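Local coordinates for cysteine protease (Xylella fastidiosa, PDB 3OIS), which probably cleaves peptide bonds as a papain-family cysteine protease and binds uridine diphosphate, at residues 106-109 and 110-113. Sequence-based numbering, arbitrary orientation.
Sequences FIYY and NERK
Arg112 lays its guanidinium flat on the ring of Tyr108, one helical turn back, with the planes 24° apart. This is a cation-pi stack, with Arg112 CZ 3.8 Å from the centroid of the Tyr108 ring. A bend at chi3 (-68°) turns Arg112 NE back over the ring, where it donates to Tyr108 O at 3.1 Å, from above the carbonyl plane. Beyond the stack, Arg112 NH1 and NH2 bond to Tyr120 O and Ala164 O, and Tyr108 OH to Asp121 and Gly123. NE, NH1 and NH2 each have an acceptor, which fixes the rotation of the group. Glu111 OE1 lies at the edge of the same ring, 3.4 Å from Tyr108 CD1, while OE2 bonds to Thr79. Phe106 O takes two bonds from Asn110, from N and from ND2 (2.9 Å), on opposite faces of its plane. ND2 also sits over the Phe106 ring centre, and OD1 is held by Tyr173. All this is buried and tightly packed. The Lys113 side is looser. Lys113 CD runs alongside Tyr109 CE2 at 3.9 Å, and a water bonded to Tyr109 OH weakly links NZ of the exposed Lys113. These i to i+3 and i to i+4 contacts lie along helix 104-114 of the papain-like fold.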
loop_
_atom_site.group_PDB
_atom_site.type_symbol
_atom_site.label_atom_id
_atom_site.label_comp_id
_atom_site.label_asym_id
_atom_site.label_seq_id
_atom_site.Cartn_x
_atom_site.Cartn_y
_atom_site.Cartn_z
ATOM N N PHE A 106 9.045 -9.604 -4.844
ATOM C CA PHE A 106 9.780 -8.996 -5.957
ATOM C C PHE A 106 9.743 -7.422 -5.807
ATOM O O PHE A 106 10.770 -6.704 -6.024
ATOM C CB PHE A 106 9.139 -9.344 -7.313
ATOM C CG PHE A 106 9.877 -8.786 -8.494
ATOM C CD1 PHE A 106 10.929 -9.522 -9.073
ATOM C CD2 PHE A 106 9.538 -7.526 -9.042
ATOM C CE1 PHE A 106 11.595 -9.013 -10.145
ATOM C CE2 PHE A 106 10.245 -6.994 -10.128
ATOM C CZ PHE A 106 11.299 -7.788 -10.667
ATOM N N ILE A 107 8.594 -6.869 -5.518
ATOM C CA ILE A 107 8.523 -5.431 -5.322
ATOM C C ILE A 107 9.404 -5.032 -4.143
ATOM O O ILE A 107 10.175 -4.100 -4.288
ATOM C CB ILE A 107 7.099 -4.906 -5.186
ATOM C CG1 ILE A 107 6.272 -5.179 -6.483
ATOM C CG2 ILE A 107 6.998 -3.369 -4.834
ATOM C CD1 ILE A 107 4.835 -5.067 -6.181
ATOM N N TYR A 108 9.238 -5.699 -3.017
ATOM C CA TYR A 108 9.907 -5.297 -1.749
ATOM C C TYR A 108 11.434 -5.422 -1.887
ATOM O O TYR A 108 12.165 -4.605 -1.361
ATOM C CB TYR A 108 9.339 -6.093 -0.552
ATOM C CG TYR A 108 9.809 -5.606 0.830
ATOM C CD1 TYR A 108 9.881 -4.201 1.111
ATOM C CD2 TYR A 108 10.067 -6.535 1.851
ATOM C CE1 TYR A 108 10.264 -3.770 2.413
ATOM C CE2 TYR A 108 10.517 -6.129 3.129
ATOM C CZ TYR A 108 10.620 -4.727 3.372
ATOM O OH TYR A 108 10.986 -4.371 4.631
ATOM N N TYR A 109 11.922 -6.453 -2.581
ATOM C CA TYR A 109 13.380 -6.633 -2.728
ATOM C C TYR A 109 13.928 -5.453 -3.547
ATOM O O TYR A 109 14.889 -4.743 -3.131
ATOM C CB TYR A 109 13.679 -8.007 -3.404
ATOM C CG TYR A 109 15.151 -8.208 -3.595
ATOM C CD1 TYR A 109 15.850 -8.905 -2.664
ATOM C CD2 TYR A 109 15.826 -7.671 -4.681
ATOM C CE1 TYR A 109 17.236 -9.046 -2.779
ATOM C CE2 TYR A 109 17.244 -7.875 -4.819
ATOM C CZ TYR A 109 17.879 -8.519 -3.894
ATOM O OH TYR A 109 19.199 -8.690 -4.090
ATOM N N ASN A 110 13.274 -5.135 -4.673
ATOM C CA ASN A 110 13.746 -4.079 -5.467
ATOM C C ASN A 110 13.583 -2.700 -4.852
ATOM O O ASN A 110 14.423 -1.832 -5.081
ATOM C CB ASN A 110 13.157 -4.219 -6.887
ATOM C CG ASN A 110 13.786 -5.431 -7.607
ATOM O OD1 ASN A 110 14.970 -5.456 -7.857
ATOM N ND2 ASN A 110 12.985 -6.439 -7.881
ATOM N N GLU A 111 12.539 -2.475 -4.049
ATOM C CA GLU A 111 12.453 -1.190 -3.343
ATOM C C GLU A 111 13.698 -0.989 -2.470
ATOM O O GLU A 111 14.211 0.085 -2.426
ATOM C CB GLU A 111 11.246 -1.148 -2.384
ATOM C CG GLU A 111 9.931 -1.066 -3.089
ATOM C CD GLU A 111 8.735 -1.282 -2.159
ATOM O OE1 GLU A 111 8.739 -2.222 -1.364
ATOM O OE2 GLU A 111 7.825 -0.399 -2.222
ATOM N N ARG A 112 14.193 -2.033 -1.831
ATOM C CA ARG A 112 15.305 -1.897 -0.850
ATOM C C ARG A 112 16.683 -1.817 -1.589
ATOM O O ARG A 112 17.664 -1.590 -0.968
ATOM C CB ARG A 112 15.260 -3.036 0.136
ATOM C CG ARG A 112 14.026 -2.669 1.120
ATOM C CD ARG A 112 13.864 -3.752 2.183
ATOM N NE ARG A 112 13.427 -4.877 1.417
ATOM C CZ ARG A 112 13.867 -6.081 1.590
ATOM N NH1 ARG A 112 14.721 -6.337 2.600
ATOM N NH2 ARG A 112 13.391 -7.016 0.787
ATOM N N LYS A 113 16.689 -2.010 -2.906
ATOM C CA LYS A 113 17.865 -1.633 -3.764
ATOM C C LYS A 113 17.950 -0.143 -3.927
ATOM O O LYS A 113 19.052 0.395 -4.206
ATOM C CB LYS A 113 17.765 -2.287 -5.162
ATOM C CG LYS A 113 17.807 -3.853 -5.077
ATOM C CD LYS A 113 19.120 -4.454 -4.530
ATOM C CE LYS A 113 20.285 -4.285 -5.498
ATOM N NZ LYS A 113 21.613 -4.638 -4.786
HETATM O O HOH W 1 20.647 -7.406 -6.029
#